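Local atomic coordinates of protein Pcdhgb2 (PDB entry 5SZR), a protein that is probably a calcium-dependent cell-adhesion protein of neurons, present here as extracellular cadherin domains 3 to 6, and may help establish specific connections in the brain. Residues L173-A177 / D241-G245; P118-D122 / H204-D210; N152-V156 / E180-T184. One frame throughout, in Å; residues are numbered along the deposited sequence.

How the contacts relate
Contacts 1 and 2 meet at the calcium-filled junction between two successive cadherin domains, and contact 3 lies inside the first of them. Contact 1 is a surface contact between two loops, one from each domain, joined through metal-bound carboxylates and an arginine laid on a leucine. Contact 2 is partly buried. It begins as parallel strand pairing and ends in ligands for the same calcium ions. Glu121 of contact 2 and Glu176 of contact 1 bind two ions in common. Contact 3 is buried and largely apolar, with aromatic packing between two sheets. Contacts 2 and 3 use neighbouring strands, 196-206 and 180-189. Ile205 and Leu173 both touch Tyr181, so the hydrophobic core reaches the calcium-binding loops.

Contact 1 of 3, residues L173-A177 / D241-G245; sequences LDREA and DPDLG. With CA (calcium ion), chain O; CA (calcium ion), chain N; CA (calcium ion), chain M.
Glu176 and Asp243 meet at the calcium ion of chain N. Glu176 OE2 lies 2.4 Å from this calcium ion, and OE1 binds it from farther off. Asp243 OD1 binds the same calcium at 2.5 Å. The two carboxylate planes stand 68° apart, and the ion between them would probably offset their like charges. Each residue also reaches a second ion. Glu176 OE1 binds the chain M calcium, with Asp174 OD1 and two waters. Asp243 OD2 binds the chain O calcium, which Asp241 holds with both oxygens. This row of three ions is the cadherin interdomain calcium site, here between the second and third domains of the construct. Asp207, Val208, Asp210 and Glu121 complete the middle site.

Behind the ligands, Arg175 NH2 forms a salt bridge to Glu176 OE2 at 3.1 Å, from the anti side and tilted out of the carboxylate plane. A bend at chi3 (70°) turns the guanidinium across Leu244, whose CG sits over the centre of one face, 3.4 Å from Arg175 CZ. Pro242 O lies in plane at the guanidinium edge, 3.0 Å from Arg175 NH2, but too poorly angled for a hydrogen bond. Pro242 CB packs on Glu176 CG. In an Asx turn, Asp243 N donates to Asp241 OD1.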
loop_
_atom_site.group_PDB
_atom_site.type_symbol
_atom_site.label_atom_id
_atom_site.label_comp_id
_atom_site.label_asym_id
_atom_site.label_seq_id
_atom_site.Cartn_x
_atom_site.Cartn_y
_atom_site.Cartn_z
ATOM N N LEU A 173 -4.438 -3.163 -14.769
ATOM C CA LEU A 173 -3.330 -2.625 -14.001
ATOM C C LEU A 173 -3.712 -2.499 -12.530
ATOM O O LEU A 173 -4.881 -2.612 -12.149
ATOM C CB LEU A 173 -2.902 -1.278 -14.574
ATOM C CG LEU A 173 -2.468 -1.358 -16.048
ATOM C CD1 LEU A 173 -2.510 0.007 -16.713
ATOM C CD2 LEU A 173 -1.080 -1.968 -16.163
ATOM N N ASP A 174 -2.700 -2.273 -11.690
ATOM C CA ASP A 174 -2.928 -2.124 -10.253
ATOM C C ASP A 174 -1.723 -1.386 -9.674
ATOM O O ASP A 174 -0.653 -1.980 -9.516
ATOM C CB ASP A 174 -3.134 -3.473 -9.583
ATOM C CG ASP A 174 -3.375 -3.352 -8.085
ATOM O OD1 ASP A 174 -3.643 -2.231 -7.605
ATOM O OD2 ASP A 174 -3.301 -4.383 -7.384
ATOM N N ARG A 175 -1.917 -0.104 -9.351
ATOM C CA ARG A 175 -0.828 0.696 -8.799
ATOM C C ARG A 175 -0.325 0.111 -7.488
ATOM O O ARG A 175 0.880 0.137 -7.209
ATOM C CB ARG A 175 -1.281 2.140 -8.588
ATOM C CG ARG A 175 -0.143 3.081 -8.236
ATOM C CD ARG A 175 -0.639 4.317 -7.520
ATOM N NE ARG A 175 -1.119 4.005 -6.175
ATOM C CZ ARG A 175 -0.333 3.926 -5.106
ATOM N NH1 ARG A 175 0.969 4.135 -5.224
ATOM N NH2 ARG A 175 -0.848 3.640 -3.916
ATOM N N GLU A 176 -1.234 -0.422 -6.668
ATOM C CA GLU A 176 -0.840 -0.960 -5.373
ATOM C C GLU A 176 0.078 -2.171 -5.503
ATOM O O GLU A 176 0.807 -2.484 -4.554
ATOM C CB GLU A 176 -2.087 -1.305 -4.553
ATOM C CG GLU A 176 -2.755 -0.096 -3.888
ATOM C CD GLU A 176 -3.499 0.803 -4.867
ATOM O OE1 GLU A 176 -4.184 0.271 -5.767
ATOM O OE2 GLU A 176 -3.403 2.043 -4.737
ATOM N N ALA A 177 0.080 -2.847 -6.652
ATOM C CA ALA A 177 0.970 -3.979 -6.893
ATOM C C ALA A 177 2.222 -3.584 -7.670
ATOM O O ALA A 177 3.335 -3.930 -7.260
ATOM C CB ALA A 177 0.220 -5.093 -7.633
ATOM N N ASP A 241 -5.260 2.271 4.516
ATOM C CA ASP A 241 -5.763 2.491 3.166
ATOM C C ASP A 241 -4.581 2.675 2.221
ATOM O O ASP A 241 -3.875 3.689 2.305
ATOM C CB ASP A 241 -6.690 3.710 3.145
ATOM C CG ASP A 241 -7.485 3.835 1.851
ATOM O OD1 ASP A 241 -6.887 3.781 0.760
ATOM O OD2 ASP A 241 -8.720 4.001 1.930
ATOM N N PRO A 242 -4.326 1.727 1.310
ATOM C CA PRO A 242 -3.103 1.796 0.497
ATOM C C PRO A 242 -3.140 2.840 -0.607
ATOM O O PRO A 242 -2.103 3.071 -1.242
ATOM C CB PRO A 242 -3.006 0.386 -0.096
ATOM C CG PRO A 242 -4.418 -0.040 -0.235
ATOM C CD PRO A 242 -5.148 0.554 0.964
ATOM N N ASP A 243 -4.282 3.474 -0.854
ATOM C CA ASP A 243 -4.380 4.470 -1.911
ATOM C C ASP A 243 -3.576 5.721 -1.544
ATOM O O ASP A 243 -3.084 5.872 -0.421
ATOM C CB ASP A 243 -5.846 4.809 -2.181
ATOM C CG ASP A 243 -6.651 3.600 -2.640
ATOM O OD1 ASP A 243 -6.063 2.684 -3.259
ATOM O OD2 ASP A 243 -7.871 3.559 -2.382
ATOM N N LEU A 244 -3.436 6.622 -2.514
ATOM C CA LEU A 244 -2.550 7.772 -2.386
ATOM C C LEU A 244 -3.314 9.053 -2.069
ATOM O O LEU A 244 -4.449 9.252 -2.514
ATOM C CB LEU A 244 -1.741 7.985 -3.666
ATOM C CG LEU A 244 -0.497 7.131 -3.893
ATOM C CD1 LEU A 244 0.204 7.579 -5.173
ATOM C CD2 LEU A 244 0.447 7.207 -2.704
ATOM N N GLY A 245 -2.662 9.925 -1.298
ATOM C CA GLY A 245 -3.183 11.261 -1.052
ATOM C C GLY A 245 -4.584 11.241 -0.477
ATOM O O GLY A 245 -4.868 10.549 0.507
HETATM CA CA CA O . -9.043 4.531 -0.501
HETATM CA CA CA N . -5.511 2.790 -5.701
HETATM CA CA CA M . -5.453 -0.759 -7.411
HETATM O O HOH W 1 -6.172 -2.348 -9.049
HETATM O O HOH W 2 -6.212 -2.295 -5.576
#

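Contact 2 of 3, residues P118-D122 / H204-D210; sequences PLPED and HISDVND. With CA (calcium ion), chain N; CA (calcium ion), chain M; CA (calcium ion), chain O.
Leu119 and Ile205 pair as neighbours in parallel strands. Leu119 N donates to His204 O at 2.6 Å, and Ser206 N returns a bond to Leu119 O. Glu121 N then donates to Ser206 O, carrying the ladder past the end of strand 119-120. The side chains of Leu119 and Ile205 run alongside each other from the same face of the sheet, with Leu119 CD2 4.0 Å from Ile205 CD1. Ser206, on the other face with Pro120, has its CB against Pro118 CG.

Glu121 leads from this ladder to the metals. Its CB rests on Ile205 CG2 at 3.5 Å. Its CG lies between the backbone N and the carbonyl carbon (chi1 69°), close to Ser206 O and Val208 CG2. From there the chain runs extended (chi2 177°), which carries the carboxylate to the calcium ions. OE1 binds the chain N ion and uses its anti lone pair to accept from Val208 N at 2.6 Å. OE2 binds the chain M ion at 2.4 Å. With an alanine in place of Ile205, Glu121 CB is likely to lose the CG2 it rests on, and Leu119 CD2 its CD1 neighbour, leaving the base of this ligand less firmly seated.

Asp210 points against Glu121 and bridges the same two ions, OD1 on the chain N calcium and OD2 on the chain M calcium. Asp207 OD1 and Val208 O add to the chain N site, while Asn209 OD1 reaches the chain O ion. Asp207 also has Asn247 as a polar partner. This is the parallel pairing of the A' and G strands of the cadherin fold, with Glu121 as the base glutamate and a DXNDN linker starting at Asp207.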
loop_
_atom_site.group_PDB
_atom_site.type_symbol
_atom_site.label_atom_id
_atom_site.label_comp_id
_atom_site.label_asym_id
_atom_site.label_seq_id
_atom_site.Cartn_x
_atom_site.Cartn_y
_atom_site.Cartn_z
ATOM N N PRO A 118 0.789 10.322 -16.574
ATOM C CA PRO A 118 0.843 8.937 -16.103
ATOM C C PRO A 118 -0.309 8.108 -16.654
ATOM O O PRO A 118 -1.239 8.661 -17.245
ATOM C CB PRO A 118 0.725 9.084 -14.585
ATOM C CG PRO A 118 -0.099 10.308 -14.412
ATOM C CD PRO A 118 0.334 11.240 -15.510
ATOM N N LEU A 119 -0.246 6.793 -16.439
ATOM C CA LEU A 119 -1.234 5.866 -16.969
ATOM C C LEU A 119 -2.168 5.432 -15.849
ATOM O O LEU A 119 -1.723 4.730 -14.927
ATOM C CB LEU A 119 -0.536 4.655 -17.586
ATOM C CG LEU A 119 -1.392 3.591 -18.271
ATOM C CD1 LEU A 119 -2.131 4.189 -19.448
ATOM C CD2 LEU A 119 -0.530 2.425 -18.721
ATOM N N PRO A 120 -3.445 5.824 -15.871
ATOM C CA PRO A 120 -4.367 5.433 -14.794
ATOM C C PRO A 120 -4.449 3.923 -14.617
ATOM O O PRO A 120 -4.534 3.167 -15.587
ATOM C CB PRO A 120 -5.709 6.010 -15.254
ATOM C CG PRO A 120 -5.338 7.173 -16.106
ATOM C CD PRO A 120 -4.048 6.810 -16.785
ATOM N N GLU A 121 -4.442 3.491 -13.355
ATOM C CA GLU A 121 -4.461 2.068 -13.042
ATOM C C GLU A 121 -5.772 1.394 -13.430
ATOM O O GLU A 121 -5.822 0.164 -13.505
ATOM C CB GLU A 121 -4.204 1.858 -11.550
ATOM C CG GLU A 121 -5.332 2.322 -10.651
ATOM C CD GLU A 121 -5.050 2.035 -9.193
ATOM O OE1 GLU A 121 -5.336 2.908 -8.348
ATOM O OE2 GLU A 121 -4.530 0.940 -8.893
ATOM N N ASP A 122 -6.836 2.161 -13.661
ATOM C CA ASP A 122 -8.112 1.594 -14.068
ATOM C C ASP A 122 -8.322 1.678 -15.577
ATOM O O ASP A 122 -9.451 1.513 -16.051
ATOM C CB ASP A 122 -9.262 2.273 -13.315
ATOM C CG ASP A 122 -9.399 3.749 -13.649
ATOM O OD1 ASP A 122 -10.496 4.305 -13.432
ATOM O OD2 ASP A 122 -8.419 4.355 -14.127
ATOM N N HIS A 204 4.436 5.465 -15.567
ATOM C CA HIS A 204 4.012 5.812 -14.220
ATOM C C HIS A 204 2.525 5.509 -14.097
ATOM O O HIS A 204 1.716 6.050 -14.857
ATOM C CB HIS A 204 4.294 7.283 -13.924
ATOM C CG HIS A 204 5.747 7.591 -13.741
ATOM N ND1 HIS A 204 6.667 6.637 -13.364
ATOM C CD2 HIS A 204 6.439 8.747 -13.883
ATOM C CE1 HIS A 204 7.863 7.191 -13.282
ATOM N NE2 HIS A 204 7.752 8.470 -13.592
ATOM N N ILE A 205 2.172 4.636 -13.160
ATOM C CA ILE A 205 0.782 4.255 -12.942
ATOM C C ILE A 205 0.200 5.172 -11.875
ATOM O O ILE A 205 0.676 5.185 -10.735
ATOM C CB ILE A 205 0.663 2.782 -12.524
ATOM C CG1 ILE A 205 1.354 1.868 -13.542
ATOM C CG2 ILE A 205 -0.797 2.400 -12.358
ATOM C CD1 ILE A 205 0.700 1.858 -14.907
ATOM N N SER A 206 -0.821 5.945 -12.242
ATOM C CA SER A 206 -1.438 6.882 -11.314
ATOM C C SER A 206 -2.543 6.198 -10.505
ATOM O O SER A 206 -3.104 5.174 -10.906
ATOM C CB SER A 206 -1.996 8.097 -12.060
ATOM O OG SER A 206 -2.953 7.707 -13.025
ATOM N N ASP A 207 -2.855 6.787 -9.355
ATOM C CA ASP A 207 -3.724 6.147 -8.374
ATOM C C ASP A 207 -5.195 6.442 -8.636
ATOM O O ASP A 207 -5.562 7.529 -9.091
ATOM C CB ASP A 207 -3.359 6.594 -6.956
ATOM C CG ASP A 207 -4.191 5.894 -5.887
ATOM O OD1 ASP A 207 -4.108 4.650 -5.788
ATOM O OD2 ASP A 207 -4.918 6.587 -5.140
ATOM N N VAL A 208 -6.030 5.451 -8.341
ATOM C CA VAL A 208 -7.482 5.562 -8.317
ATOM C C VAL A 208 -7.944 5.100 -6.938
ATOM O O VAL A 208 -7.290 4.271 -6.297
ATOM C CB VAL A 208 -8.124 4.725 -9.451
ATOM C CG1 VAL A 208 -9.632 4.632 -9.303
ATOM C CG2 VAL A 208 -7.769 5.322 -10.806
ATOM N N ASN A 209 -9.051 5.669 -6.458
ATOM C CA ASN A 209 -9.592 5.282 -5.156
ATOM C C ASN A 209 -10.351 3.968 -5.316
ATOM O O ASN A 209 -11.579 3.926 -5.423
ATOM C CB ASN A 209 -10.486 6.374 -4.584
ATOM C CG ASN A 209 -10.906 6.086 -3.151
ATOM O OD1 ASN A 209 -10.215 5.371 -2.426
ATOM N ND2 ASN A 209 -12.041 6.642 -2.738
ATOM N N ASP A 210 -9.599 2.866 -5.320
ATOM C CA ASP A 210 -10.196 1.540 -5.444
ATOM C C ASP A 210 -9.946 0.669 -4.217
ATOM O O ASP A 210 -10.113 -0.550 -4.286
ATOM C CB ASP A 210 -9.693 0.842 -6.711
ATOM C CG ASP A 210 -8.172 0.808 -6.805
ATOM O OD1 ASP A 210 -7.504 1.604 -6.109
ATOM O OD2 ASP A 210 -7.646 -0.018 -7.585
HETATM CA CA CA N . -5.511 2.790 -5.701
HETATM CA CA CA M . -5.453 -0.759 -7.411
HETATM CA CA CA O . -9.043 4.531 -0.501
HETATM O O HOH W 2 -6.212 -2.295 -5.576
HETATM O O HOH W 1 -6.172 -2.348 -9.049
#

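Contact 3 of 3, residues N152-V156 / E180-T184; sequences NEGFV and EYNVT. With NAG (2-acetamido-2-deoxy-beta-D-glucopyranose), chain D.
Phe155 and Tyr181 form a T-shaped aromatic pair. The edge of Phe155 points at one face of Tyr181, with planes 87° apart and centroids separated by 4.8 Å. Phe155 CZ stands over the centre of the tyrosine ring and comes within 3.6 Å of Tyr181 CD2. Phe155 CG is anti to its carbonyl carbon (chi1 -51°), and from there the ring extends toward strand 180-189.

A second apolar contact lies alongside. Val183 CG2 reaches Phe155 CD2 at 3.7 Å, approaching the ring obliquely. Tyr181 and Val183 alternate with Asn182, whose CB points away from Phe155. The two strands belong to different sheets, so these side chains fill the core of the cadherin beta sandwich. Leu203, on neighbouring strand 196-206, also packs on both Phe155 and Tyr181.

The polar contacts lie at the border of this core. Glu153 runs antiparallel alongside Tyr181, its carboxylate turned 77° from the ring plane. Its OE1 sits at the ring edge, 3.4 Å from Tyr181 CD1. The same Glu153 OE1 accepts from a water at 2.7 Å, and that water accepts from Asn182 N at 2.7 Å, bridging the loop at Glu153 to strand 180-189.

Asn182 ND2 is covalently bonded to C1 of an N-acetylglucosamine, and Asn182 OD1 is hydrogen-bonded to Thr202 OG1. The sugar N2 donates to Glu180 OE1 at 2.6 Å.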
loop_
_atom_site.group_PDB
_atom_site.type_symbol
_atom_site.label_atom_id
_atom_site.label_comp_id
_atom_site.label_asym_id
_atom_site.label_seq_id
_atom_site.Cartn_x
_atom_site.Cartn_y
_atom_site.Cartn_z
ATOM N N ASN A 152 6.665 -10.039 -20.405
ATOM C CA ASN A 152 5.226 -10.288 -20.402
ATOM C C ASN A 152 4.600 -9.608 -19.184
ATOM O O ASN A 152 4.065 -10.251 -18.281
ATOM C CB ASN A 152 4.931 -11.788 -20.410
ATOM C CG ASN A 152 3.462 -12.091 -20.618
ATOM O OD1 ASN A 152 2.743 -11.321 -21.258
ATOM N ND2 ASN A 152 3.005 -13.214 -20.077
ATOM N N GLU A 153 4.677 -8.280 -19.158
ATOM C CA GLU A 153 4.123 -7.490 -18.071
ATOM C C GLU A 153 2.764 -6.897 -18.416
ATOM O O GLU A 153 2.268 -6.038 -17.680
ATOM C CB GLU A 153 5.101 -6.383 -17.673
ATOM C CG GLU A 153 6.413 -6.911 -17.111
ATOM C CD GLU A 153 7.230 -5.841 -16.412
ATOM O OE1 GLU A 153 7.337 -4.721 -16.954
ATOM O OE2 GLU A 153 7.759 -6.119 -15.314
ATOM N N GLY A 154 2.152 -7.335 -19.509
ATOM C CA GLY A 154 0.838 -6.878 -19.893
ATOM C C GLY A 154 0.793 -5.773 -20.925
ATOM O O GLY A 154 -0.109 -4.927 -20.859
ATOM N N PHE A 155 1.726 -5.750 -21.874
ATOM C CA PHE A 155 1.746 -4.730 -22.912
ATOM C C PHE A 155 2.003 -5.399 -24.254
ATOM O O PHE A 155 2.911 -6.226 -24.375
ATOM C CB PHE A 155 2.810 -3.668 -22.618
ATOM C CG PHE A 155 2.719 -3.096 -21.234
ATOM C CD1 PHE A 155 1.640 -2.312 -20.869
ATOM C CD2 PHE A 155 3.708 -3.344 -20.297
ATOM C CE1 PHE A 155 1.545 -1.785 -19.591
ATOM C CE2 PHE A 155 3.621 -2.817 -19.015
ATOM C CZ PHE A 155 2.538 -2.037 -18.663
ATOM N N VAL A 156 1.198 -5.043 -25.253
ATOM C CA VAL A 156 1.206 -5.700 -26.553
ATOM C C VAL A 156 1.328 -4.641 -27.641
ATOM O O VAL A 156 0.781 -3.540 -27.512
ATOM C CB VAL A 156 -0.065 -6.556 -26.753
ATOM C CG1 VAL A 156 -0.109 -7.156 -28.153
ATOM C CG2 VAL A 156 -0.126 -7.651 -25.708
ATOM N N GLU A 180 5.270 1.319 -11.208
ATOM C CA GLU A 180 6.114 1.827 -12.283
ATOM C C GLU A 180 6.501 0.690 -13.219
ATOM O O GLU A 180 6.670 -0.454 -12.791
ATOM C CB GLU A 180 7.372 2.506 -11.722
ATOM C CG GLU A 180 8.089 3.427 -12.689
ATOM C CD GLU A 180 9.332 4.045 -12.076
ATOM O OE1 GLU A 180 10.442 3.517 -12.309
ATOM O OE2 GLU A 180 9.196 5.052 -11.347
ATOM N N TYR A 181 6.648 1.013 -14.505
ATOM C CA TYR A 181 6.996 0.035 -15.529
ATOM C C TYR A 181 8.114 0.561 -16.415
ATOM O O TYR A 181 8.095 1.725 -16.829
ATOM C CB TYR A 181 5.800 -0.307 -16.422
ATOM C CG TYR A 181 4.772 -1.226 -15.814
ATOM C CD1 TYR A 181 5.039 -2.575 -15.632
ATOM C CD2 TYR A 181 3.517 -0.753 -15.455
ATOM C CE1 TYR A 181 4.090 -3.421 -15.088
ATOM C CE2 TYR A 181 2.564 -1.589 -14.910
ATOM C CZ TYR A 181 2.856 -2.921 -14.733
ATOM O OH TYR A 181 1.908 -3.754 -14.198
ATOM N N ASN A 182 9.074 -0.306 -16.729
ATOM C CA ASN A 182 10.085 -0.040 -17.750
ATOM C C ASN A 182 9.846 -1.010 -18.902
ATOM O O ASN A 182 10.095 -2.214 -18.771
ATOM C CB ASN A 182 11.499 -0.175 -17.186
ATOM C CG ASN A 182 11.995 1.106 -16.539
ATOM O OD1 ASN A 182 11.537 2.198 -16.875
ATOM N ND2 ASN A 182 12.939 0.979 -15.608
ATOM N N VAL A 183 9.360 -0.489 -20.026
ATOM C CA VAL A 183 8.980 -1.297 -21.180
ATOM C C VAL A 183 10.010 -1.075 -22.278
ATOM O O VAL A 183 10.166 0.047 -22.778
ATOM C CB VAL A 183 7.565 -0.951 -21.669
ATOM C CG1 VAL A 183 7.138 -1.891 -22.783
ATOM C CG2 VAL A 183 6.579 -1.009 -20.507
ATOM N N THR A 184 10.706 -2.147 -22.656
ATOM C CA THR A 184 11.746 -2.100 -23.676
ATOM C C THR A 184 11.183 -2.597 -25.003
ATOM O O THR A 184 10.758 -3.753 -25.108
ATOM C CB THR A 184 12.953 -2.944 -23.267
ATOM O OG1 THR A 184 13.628 -2.320 -22.168
ATOM C CG2 THR A 184 13.920 -3.090 -24.433
HETATM C C1 NAG D . 13.478 2.133 -14.925
HETATM C C2 NAG D . 13.448 1.963 -13.407
HETATM C C3 NAG D . 13.948 3.234 -12.735
HETATM C C4 NAG D . 15.345 3.578 -13.236
HETATM C C5 NAG D . 15.336 3.694 -14.762
HETATM C C6 NAG D . 16.710 3.927 -15.352
HETATM C C7 NAG D . 11.821 0.451 -12.363
HETATM C C8 NAG D . 10.396 0.269 -11.936
HETATM N N2 NAG D . 12.115 1.623 -12.935
HETATM O O3 NAG D . 13.947 3.060 -11.323
HETATM O O4 NAG D . 15.781 4.799 -12.644
HETATM O O5 NAG D . 14.826 2.483 -15.351
HETATM O O6 NAG D . 17.556 2.800 -15.162
HETATM O O7 NAG D . 12.667 -0.423 -12.199
HETATM O O HOH W 3 9.110 -2.921 -15.940
#